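Local coordinates for acyl-[acyl-carrier-protein]--UDP-N-acetylglucosamine O-acyltransferase (Acinetobacter baumannii, PDB 4E6U), which probably catalyses transfer of an acyl chain from acyl carrier protein to UDP-N-acetylglucosamine, an early step in the synthesis of the lipid A part of lipopolysaccharide, at residues H162-Y170 and L251-R261; A196-M204 and I214-F225. All coordinates share one frame; numbering follows the deposited sequence.

Contact 1 (H162-Y170 and L251-R261). With EDO (1,2-ethanediol), chain I.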
loop_
_atom_site.group_PDB
_atom_site.type_symbol
_atom_site.label_atom_id
_atom_site.label_comp_id
_atom_site.label_asym_id
_atom_site.label_seq_id
_atom_site.Cartn_x
_atom_site.Cartn_y
_atom_site.Cartn_z
ATOM N N HIS A 162 13.767 2.300 4.725
ATOM C CA HIS A 162 14.501 1.098 5.123
ATOM C C HIS A 162 14.914 1.112 6.598
ATOM O O HIS A 162 15.149 2.171 7.180
ATOM C CB HIS A 162 15.761 1.000 4.232
ATOM C CG HIS A 162 16.489 -0.312 4.297
ATOM N ND1 HIS A 162 17.475 -0.583 5.227
ATOM C CD2 HIS A 162 16.412 -1.407 3.504
ATOM C CE1 HIS A 162 17.951 -1.800 5.016
ATOM N NE2 HIS A 162 17.323 -2.323 3.978
ATOM N N GLN A 163 15.004 -0.079 7.181
ATOM C CA GLN A 163 15.426 -0.232 8.590
ATOM C C GLN A 163 16.685 0.563 8.930
ATOM O O GLN A 163 17.618 0.670 8.113
ATOM C CB GLN A 163 15.610 -1.711 8.955
ATOM C CG GLN A 163 16.617 -2.428 8.070
ATOM C CD GLN A 163 16.970 -3.839 8.529
ATOM O OE1 GLN A 163 16.457 -4.335 9.526
ATOM N NE2 GLN A 163 17.860 -4.486 7.787
ATOM N N PHE A 164 16.674 1.158 10.118
ATOM C CA PHE A 164 17.818 1.881 10.700
ATOM C C PHE A 164 18.099 3.239 10.088
ATOM O O PHE A 164 18.982 3.961 10.566
ATOM C CB PHE A 164 19.109 1.035 10.720
ATOM C CG PHE A 164 19.003 -0.188 11.569
ATOM C CD1 PHE A 164 19.077 -0.083 12.956
ATOM C CD2 PHE A 164 18.822 -1.437 10.994
ATOM C CE1 PHE A 164 18.980 -1.231 13.757
ATOM C CE2 PHE A 164 18.712 -2.574 11.789
ATOM C CZ PHE A 164 18.790 -2.459 13.164
ATOM N N CYS A 165 17.356 3.629 9.057
ATOM C CA CYS A 165 17.547 4.962 8.498
ATOM C C CYS A 165 17.139 6.085 9.454
ATOM O O CYS A 165 16.321 5.885 10.369
ATOM C CB CYS A 165 16.776 5.114 7.188
ATOM S SG CYS A 165 17.471 4.169 5.818
ATOM N N LYS A 166 17.714 7.262 9.234
ATOM C CA LYS A 166 17.427 8.445 10.023
ATOM C C LYS A 166 16.977 9.559 9.100
ATOM O O LYS A 166 17.679 9.930 8.162
ATOM C CB LYS A 166 18.665 8.854 10.843
ATOM C CG LYS A 166 19.128 7.732 11.742
ATOM C CD LYS A 166 20.417 8.047 12.509
ATOM C CE LYS A 166 20.900 6.825 13.262
ATOM N NZ LYS A 166 19.937 6.359 14.307
ATOM N N ILE A 167 15.777 10.075 9.339
ATOM C CA ILE A 167 15.162 11.089 8.498
ATOM C C ILE A 167 15.000 12.315 9.362
ATOM O O ILE A 167 14.175 12.356 10.293
ATOM C CB ILE A 167 13.774 10.624 7.978
ATOM C CG1 ILE A 167 13.850 9.193 7.429
ATOM C CG2 ILE A 167 13.223 11.633 6.979
ATOM C CD1 ILE A 167 14.816 8.997 6.269
ATOM N N ASP A 168 15.846 13.307 9.125
ATOM C CA ASP A 168 15.952 14.402 10.072
ATOM C C ASP A 168 15.001 15.571 9.807
ATOM O O ASP A 168 14.283 15.609 8.794
ATOM C CB ASP A 168 17.423 14.831 10.221
ATOM C CG ASP A 168 18.183 13.933 11.192
ATOM O OD1 ASP A 168 17.555 13.135 11.916
ATOM O OD2 ASP A 168 19.422 14.032 11.274
ATOM N N SER A 169 14.979 16.513 10.743
ATOM C CA SER A 169 13.935 17.530 10.750
ATOM C C SER A 169 13.870 18.376 9.507
ATOM O O SER A 169 14.911 18.682 8.911
ATOM C CB SER A 169 14.060 18.407 11.987
ATOM O OG SER A 169 13.897 17.621 13.148
ATOM N N TYR A 170 12.647 18.735 9.100
ATOM C CA TYR A 170 12.375 19.631 7.965
ATOM C C TYR A 170 12.694 19.040 6.597
ATOM O O TYR A 170 12.639 19.740 5.583
ATOM C CB TYR A 170 13.086 20.997 8.128
ATOM C CG TYR A 170 12.836 21.673 9.454
ATOM C CD1 TYR A 170 13.832 21.710 10.430
ATOM C CD2 TYR A 170 11.600 22.265 9.744
ATOM C CE1 TYR A 170 13.615 22.334 11.662
ATOM C CE2 TYR A 170 11.369 22.888 10.965
ATOM C CZ TYR A 170 12.376 22.909 11.919
ATOM O OH TYR A 170 12.134 23.531 13.127
ATOM N N LEU A 251 21.929 21.394 12.573
ATOM C CA LEU A 251 21.095 20.223 12.273
ATOM C C LEU A 251 21.662 19.353 11.156
ATOM O O LEU A 251 21.558 18.127 11.218
ATOM C CB LEU A 251 19.655 20.625 11.942
ATOM C CG LEU A 251 18.784 21.255 13.028
ATOM C CD1 LEU A 251 17.325 21.209 12.558
ATOM C CD2 LEU A 251 18.927 20.558 14.386
ATOM N N LEU A 252 22.266 19.979 10.141
ATOM C CA LEU A 252 22.946 19.236 9.083
ATOM C C LEU A 252 24.169 18.510 9.594
ATOM O O LEU A 252 24.404 17.364 9.236
ATOM C CB LEU A 252 23.356 20.142 7.916
ATOM C CG LEU A 252 22.287 20.537 6.907
ATOM C CD1 LEU A 252 22.818 21.647 6.005
ATOM C CD2 LEU A 252 21.895 19.331 6.070
ATOM N N ILE A 253 24.956 19.196 10.422
ATOM C CA ILE A 253 26.109 18.572 11.046
ATOM C C ILE A 253 25.691 17.345 11.867
ATOM O O ILE A 253 26.268 16.276 11.724
ATOM C CB ILE A 253 26.901 19.586 11.905
ATOM C CG1 ILE A 253 27.559 20.632 10.985
ATOM C CG2 ILE A 253 27.959 18.867 12.730
ATOM C CD1 ILE A 253 28.068 21.878 11.714
ATOM N N ASP A 254 24.637 17.504 12.670
ATOM C CA ASP A 254 24.109 16.408 13.478
ATOM C C ASP A 254 23.720 15.220 12.600
ATOM O O ASP A 254 24.043 14.087 12.912
ATOM C CB ASP A 254 22.874 16.844 14.274
ATOM C CG ASP A 254 23.178 17.841 15.384
ATOM O OD1 ASP A 254 24.351 17.966 15.831
ATOM O OD2 ASP A 254 22.207 18.499 15.821
ATOM N N SER A 255 23.013 15.478 11.494
ATOM C CA SER A 255 22.654 14.396 10.568
ATOM C C SER A 255 23.866 13.577 10.136
ATOM O O SER A 255 23.836 12.349 10.117
ATOM C CB SER A 255 21.981 14.959 9.312
ATOM O OG SER A 255 20.762 15.605 9.618
ATOM N N LEU A 256 24.933 14.274 9.751
ATOM C CA LEU A 256 26.095 13.586 9.222
ATOM C C LEU A 256 26.881 12.865 10.310
ATOM O O LEU A 256 27.391 11.775 10.085
ATOM C CB LEU A 256 26.975 14.568 8.456
ATOM C CG LEU A 256 26.650 14.692 6.948
ATOM C CD1 LEU A 256 25.166 14.968 6.604
ATOM C CD2 LEU A 256 27.537 15.776 6.360
ATOM N N GLU A 257 26.914 13.455 11.501
ATOM C CA GLU A 257 27.614 12.836 12.628
ATOM C C GLU A 257 26.873 11.616 13.170
ATOM O O GLU A 257 27.489 10.665 13.641
ATOM C CB GLU A 257 27.846 13.867 13.733
ATOM C CG GLU A 257 28.859 14.927 13.287
ATOM C CD GLU A 257 29.298 15.906 14.357
ATOM O OE1 GLU A 257 28.518 16.229 15.281
ATOM O OE2 GLU A 257 30.454 16.378 14.244
ATOM N N GLN A 258 25.546 11.634 13.065
ATOM C CA GLN A 258 24.721 10.579 13.672
ATOM C C GLN A 258 24.439 9.418 12.731
ATOM O O GLN A 258 23.958 8.358 13.150
ATOM C CB GLN A 258 23.417 11.179 14.193
ATOM C CG GLN A 258 23.620 12.053 15.412
ATOM C CD GLN A 258 22.428 12.938 15.724
ATOM O OE1 GLN A 258 21.406 12.912 15.025
ATOM N NE2 GLN A 258 22.552 13.738 16.774
ATOM N N SER A 259 24.761 9.603 11.458
ATOM C CA SER A 259 24.441 8.615 10.435
ATOM C C SER A 259 25.070 7.244 10.687
ATOM O O SER A 259 26.242 7.152 11.036
ATOM C CB SER A 259 24.867 9.137 9.065
ATOM O OG SER A 259 24.537 8.210 8.043
ATOM N N GLU A 260 24.275 6.188 10.514
ATOM C CA GLU A 260 24.768 4.813 10.590
ATOM C C GLU A 260 24.786 4.137 9.221
ATOM O O GLU A 260 25.664 3.328 8.929
ATOM C CB GLU A 260 23.933 3.996 11.580
ATOM C CG GLU A 260 24.274 4.300 13.034
ATOM C CD GLU A 260 23.426 3.537 14.039
ATOM O OE1 GLU A 260 23.493 3.904 15.236
ATOM O OE2 GLU A 260 22.698 2.583 13.655
ATOM N N ARG A 261 23.821 4.479 8.375
ATOM C CA ARG A 261 23.710 3.839 7.071
ATOM C C ARG A 261 24.366 4.644 5.962
ATOM O O ARG A 261 24.329 4.243 4.795
ATOM C CB ARG A 261 22.246 3.576 6.745
ATOM C CG ARG A 261 21.676 2.466 7.601
ATOM C CD ARG A 261 20.295 2.065 7.159
ATOM N NE ARG A 261 20.230 1.695 5.744
ATOM C CZ ARG A 261 20.571 0.511 5.243
ATOM N NH1 ARG A 261 21.031 -0.462 6.031
ATOM N NH2 ARG A 261 20.461 0.301 3.935
HETATM C C1 EDO I . 20.657 -4.293 5.380
HETATM O O1 EDO I . 20.314 -3.729 6.651
HETATM C C2 EDO I . 21.928 -3.630 4.864
HETATM O O2 EDO I . 21.647 -2.964 3.629
HETATM O O HOH W 1 21.328 5.464 9.816
HETATM O O HOH W 2 20.241 3.454 13.021
HETATM O O HOH W 3 21.254 4.934 16.340
HETATM O O HOH W 4 19.612 16.632 12.670
HETATM O O HOH W 5 20.319 11.791 12.550
#

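Contact 2 (A196-M204 and I214-F225)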
loop_
_atom_site.group_PDB
_atom_site.type_symbol
_atom_site.label_atom_id
_atom_site.label_comp_id
_atom_site.label_asym_id
_atom_site.label_seq_id
_atom_site.Cartn_x
_atom_site.Cartn_y
_atom_site.Cartn_z
ATOM N N ALA A 196 19.157 12.882 -3.268
ATOM C CA ALA A 196 18.902 14.232 -2.736
ATOM C C ALA A 196 18.783 15.224 -3.893
ATOM O O ALA A 196 19.530 15.119 -4.875
ATOM C CB ALA A 196 20.011 14.669 -1.777
ATOM N N PHE A 197 17.846 16.166 -3.801
ATOM C CA PHE A 197 17.684 17.162 -4.874
ATOM C C PHE A 197 17.842 18.618 -4.468
ATOM O O PHE A 197 17.862 19.508 -5.326
ATOM C CB PHE A 197 16.440 16.981 -5.794
ATOM C CG PHE A 197 16.365 15.687 -6.527
ATOM C CD1 PHE A 197 15.861 14.537 -5.924
ATOM C CD2 PHE A 197 16.721 15.640 -7.868
ATOM C CE1 PHE A 197 15.784 13.341 -6.636
ATOM C CE2 PHE A 197 16.640 14.458 -8.585
ATOM C CZ PHE A 197 16.167 13.307 -7.972
ATOM N N GLY A 198 18.025 18.873 -3.187
ATOM C CA GLY A 198 18.196 20.250 -2.741
ATOM C C GLY A 198 17.688 20.436 -1.336
ATOM O O GLY A 198 17.329 19.471 -0.671
ATOM N N ILE A 199 17.689 21.686 -0.893
ATOM C CA ILE A 199 17.241 22.086 0.430
ATOM C C ILE A 199 15.764 22.442 0.330
ATOM O O ILE A 199 15.297 22.892 -0.724
ATOM C CB ILE A 199 18.058 23.336 0.917
ATOM C CG1 ILE A 199 19.522 22.959 1.218
ATOM C CG2 ILE A 199 17.415 23.993 2.130
ATOM C CD1 ILE A 199 19.716 21.985 2.381
ATOM N N ASN A 200 15.036 22.228 1.422
ATOM C CA ASN A 200 13.628 22.590 1.524
ATOM C C ASN A 200 13.493 24.107 1.647
ATOM O O ASN A 200 13.190 24.641 2.716
ATOM C CB ASN A 200 13.019 21.862 2.730
ATOM C CG ASN A 200 11.520 22.032 2.832
ATOM O OD1 ASN A 200 10.878 22.548 1.918
ATOM N ND2 ASN A 200 10.955 21.596 3.954
ATOM N N ILE A 201 13.729 24.793 0.530
ATOM C CA ILE A 201 13.772 26.255 0.498
ATOM C C ILE A 201 12.395 26.859 0.796
ATOM O O ILE A 201 12.267 27.721 1.670
ATOM C CB ILE A 201 14.346 26.779 -0.851
ATOM C CG1 ILE A 201 15.844 26.452 -0.949
ATOM C CG2 ILE A 201 14.120 28.291 -0.999
ATOM C CD1 ILE A 201 16.403 26.455 -2.378
ATOM N N GLU A 202 11.375 26.376 0.089
ATOM C CA GLU A 202 10.009 26.871 0.260
ATOM C C GLU A 202 9.524 26.585 1.675
ATOM O O GLU A 202 8.929 27.447 2.328
ATOM C CB GLU A 202 9.072 26.234 -0.771
ATOM N N GLY A 203 9.808 25.372 2.147
ATOM C CA GLY A 203 9.489 24.962 3.509
ATOM C C GLY A 203 10.094 25.871 4.560
ATOM O O GLY A 203 9.423 26.234 5.523
ATOM N N MET A 204 11.363 26.248 4.380
ATOM C CA MET A 204 12.030 27.113 5.359
ATOM C C MET A 204 11.664 28.594 5.188
ATOM O O MET A 204 11.675 29.348 6.162
ATOM C CB MET A 204 13.559 26.879 5.420
ATOM C CG MET A 204 14.355 27.335 4.185
ATOM S SD MET A 204 16.112 26.863 4.171
ATOM C CE MET A 204 16.021 25.168 4.759
ATOM N N ILE A 214 19.184 30.826 4.495
ATOM C CA ILE A 214 18.918 29.950 3.349
ATOM C C ILE A 214 20.167 29.732 2.486
ATOM O O ILE A 214 20.482 28.594 2.117
ATOM C CB ILE A 214 17.746 30.505 2.489
ATOM C CG1 ILE A 214 16.437 30.415 3.279
ATOM C CG2 ILE A 214 17.639 29.768 1.142
ATOM C CD1 ILE A 214 15.349 31.352 2.800
ATOM N N GLN A 215 20.867 30.821 2.179
ATOM C CA GLN A 215 22.112 30.772 1.408
ATOM C C GLN A 215 23.189 29.911 2.092
ATOM O O GLN A 215 23.862 29.120 1.428
ATOM C CB GLN A 215 22.628 32.191 1.119
ATOM C CG GLN A 215 24.012 32.277 0.459
ATOM C CD GLN A 215 24.067 31.684 -0.948
ATOM O OE1 GLN A 215 23.058 31.624 -1.663
ATOM N NE2 GLN A 215 25.258 31.249 -1.354
ATOM N N GLY A 216 23.339 30.057 3.408
ATOM C CA GLY A 216 24.246 29.204 4.181
ATOM C C GLY A 216 23.910 27.721 4.050
ATOM O O GLY A 216 24.791 26.881 3.886
ATOM N N LEU A 217 22.625 27.388 4.133
ATOM C CA LEU A 217 22.210 25.997 4.016
ATOM C C LEU A 217 22.406 25.459 2.601
ATOM O O LEU A 217 22.754 24.297 2.431
ATOM C CB LEU A 217 20.761 25.828 4.498
ATOM C CG LEU A 217 20.508 26.246 5.955
ATOM C CD1 LEU A 217 19.026 26.181 6.269
ATOM C CD2 LEU A 217 21.293 25.388 6.935
ATOM N N ARG A 218 22.225 26.315 1.604
ATOM C CA ARG A 218 22.497 25.938 0.218
ATOM C C ARG A 218 23.983 25.665 -0.009
ATOM O O ARG A 218 24.343 24.714 -0.698
ATOM C CB ARG A 218 21.985 26.999 -0.747
ATOM C CG ARG A 218 20.457 27.073 -0.762
ATOM C CD ARG A 218 19.938 28.261 -1.528
ATOM N NE ARG A 218 20.054 28.067 -2.968
ATOM C CZ ARG A 218 19.332 28.728 -3.870
ATOM N NH1 ARG A 218 18.432 29.626 -3.478
ATOM N NH2 ARG A 218 19.511 28.490 -5.165
ATOM N N GLU A 219 24.839 26.485 0.602
ATOM C CA GLU A 219 26.283 26.247 0.520
ATOM C C GLU A 219 26.658 24.957 1.229
ATOM O O GLU A 219 27.449 24.164 0.716
ATOM C CB GLU A 219 27.070 27.423 1.114
ATOM C CG GLU A 219 26.908 28.741 0.357
ATOM C CD GLU A 219 27.548 29.912 1.085
ATOM O OE1 GLU A 219 27.922 30.890 0.403
ATOM O OE2 GLU A 219 27.687 29.854 2.329
ATOM N N ALA A 220 26.033 24.716 2.388
ATOM C CA ALA A 220 26.256 23.481 3.104
ATOM C C ALA A 220 25.847 22.269 2.265
ATOM O O ALA A 220 26.556 21.259 2.226
ATOM C CB ALA A 220 25.507 23.502 4.450
ATOM N N TYR A 221 24.699 22.392 1.588
ATOM C CA TYR A 221 24.222 21.341 0.694
ATOM C C TYR A 221 25.266 21.050 -0.394
ATOM O O TYR A 221 25.577 19.892 -0.674
ATOM C CB TYR A 221 22.869 21.734 0.073
ATOM C CG TYR A 221 22.328 20.657 -0.826
ATOM C CD1 TYR A 221 21.411 19.725 -0.340
ATOM C CD2 TYR A 221 22.753 20.543 -2.143
ATOM C CE1 TYR A 221 20.918 18.705 -1.158
ATOM C CE2 TYR A 221 22.268 19.522 -2.971
ATOM C CZ TYR A 221 21.348 18.618 -2.463
ATOM O OH TYR A 221 20.878 17.605 -3.280
ATOM N N LYS A 222 25.804 22.102 -1.004
ATOM C CA LYS A 222 26.808 21.905 -2.035
ATOM C C LYS A 222 28.039 21.190 -1.494
ATOM O O LYS A 222 28.576 20.289 -2.154
ATOM C CB LYS A 222 27.228 23.233 -2.641
ATOM C CG LYS A 222 26.198 23.912 -3.514
ATOM C CD LYS A 222 26.748 25.256 -3.967
ATOM C CE LYS A 222 26.396 25.553 -5.398
ATOM N NZ LYS A 222 27.317 26.580 -5.960
ATOM N N LEU A 223 28.493 21.588 -0.299
ATOM C CA LEU A 223 29.614 20.888 0.332
ATOM C C LEU A 223 29.367 19.409 0.571
ATOM O O LEU A 223 30.244 18.578 0.351
ATOM C CB LEU A 223 30.017 21.569 1.640
ATOM C CG LEU A 223 30.715 22.926 1.466
ATOM C CD1 LEU A 223 30.579 23.731 2.732
ATOM C CD2 LEU A 223 32.200 22.736 1.086
ATOM N N ILE A 224 28.151 19.079 1.018
ATOM C CA ILE A 224 27.820 17.695 1.338
ATOM C C ILE A 224 27.628 16.837 0.080
ATOM O O ILE A 224 28.134 15.722 0.003
ATOM C CB ILE A 224 26.540 17.640 2.198
ATOM C CG1 ILE A 224 26.781 18.316 3.547
ATOM C CG2 ILE A 224 26.120 16.186 2.430
ATOM C CD1 ILE A 224 25.489 18.636 4.340
ATOM N N PHE A 225 26.906 17.373 -0.893
ATOM C CA PHE A 225 26.432 16.557 -2.001
ATOM C C PHE A 225 27.147 16.727 -3.330
ATOM O O PHE A 225 27.102 15.818 -4.157
ATOM C CB PHE A 225 24.924 16.782 -2.183
ATOM C CG PHE A 225 24.099 16.281 -1.024
ATOM C CD1 PHE A 225 23.870 14.917 -0.858
ATOM C CD2 PHE A 225 23.578 17.165 -0.097
ATOM C CE1 PHE A 225 23.129 14.457 0.220
ATOM C CE2 PHE A 225 22.811 16.708 0.985
ATOM C CZ PHE A 225 22.594 15.352 1.132
HETATM O O HOH W 6 20.969 18.509 -6.434
#

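Contact 1 (H162-Y170 and L251-R261)
Cys165 and Arg261 bring the two backbones together at one end of the contact, their CA atoms 6.4 Å apart, and Asp168 and Ser255 do so further along, at 6.7 Å between CA atoms. The shortest polar link is made by Ser255 OG, which donates to Asp168 OD2 over 2.6 Å and uses the anti lone pair of that carboxylate oxygen. The same hydroxyl is bonded to Ala185 N, which fixes its rotation, while a water on Leu251 O adds a weak bond to Asp168 OD2, and another lies between Asp168 OD2 and Gln258 OE1. Further on, Arg261 reaches back over the turn formed by His162 to Cys165. Its chain bends at chi3 (55°), bringing the guanidinium against the His162 ring, with ND1 of His162 3.3 Å from CZ of Arg261. The two planes are inclined by 31°, and ND1 lies over the middle of the guanidinium. The ring is held by His162 ND1 donating to Gln163 O (3.1 Å, 147° at the hydrogen), and the same carbonyl oxygen, Gln163 O, lies 3.2 Å from Arg261 CD. Arg261 NE is bonded to Leu180 O. A 1,2-ethanediol, probably from the crystallisation liquor, accepts weak bonds from Gln163 NE2 and Arg261 NH2. Lys166 passes its CE within 3.4 Å of Gln258 O, then turns at its last torsion; a water joins its NZ to Glu260 OE1 where the charges do not meet directly. At the far end Leu251 CD1 sits at the edge of the Tyr170 ring, 4.0 Å from CE1 of Tyr170. The arrangement joins the C-terminal helical part of the chain to a late coil of the left-handed parallel beta-helix, the hexapeptide-repeat fold of the LpxA family.

Contact 2 (A196-M204 and I214-F225)
Tyr221 OH comes up against the backbone of Ala196 to Gly198, and it is hydrogen-bonded to a water 3.3 Å from Tyr221 OH that in turn gives a weak bond to Phe197 O. Although Gly198 N approaches this hydroxyl to 3.1 Å from Tyr221 OH, the angle is too poor for a bond. The Tyr221 side chain projects from helix 214-225 to the strand because its CG stands anti to the backbone N (chi1 -178°), and Gly198 CA lies over one ring face, a CH-pi contact 3.9 Å from the Tyr221 centroid. Phe225 CD2 covers the opposite face, offset toward the rim. Phe225 in turn receives Ala196 CB over its own face, 4.0 Å from its ring centroid, in a second CH-pi contact. Ile199 and Tyr221 lie alongside each other, pointing opposite ways, with Ile199 CG1 3.7 Å from Tyr221 CB and equally close to Leu217 O. Further on, Ile201 CD1 rests over one face of the Arg218 guanidinium, 3.9 Å from NH1 of Arg218, the isoleucine meeting the arginine chain crosswise. Strand 196-199 runs nearly antiparallel to the helix (155°), with 8.3 Å between axes. Asn200 then N-caps the next helix, accepting a weak bond from Gly203 N. This is strand-on-helix packing, in which the closing beta-hairpin of the beta-helix meets the C-terminal helical domain of LpxA.

Contact 2 is nested within the chain loop that contact 1 closes, and their centres lie about 15 Å apart. They meet directly at two places. Tyr170 O, from the late coil in contact 1, is probably hydrogen-bonded to Asn200 ND2 (3.0 Å), so that the helix-capping residue of contact 2 is also tied to the coil. Between the helices, Leu252 CD1 packs 3.6 Å from Ala220 CB, and Leu256 CD2 lies 3.9 Å from Ile224 CG1, which joins 251-258 to 214-225 through their apolar sides. Both lie within one subunit, untouched by other protein chains of the assembly. The 1,2-ethanediol, probably from the crystallisation liquor, lies by Gln163 and Arg261 of contact 1.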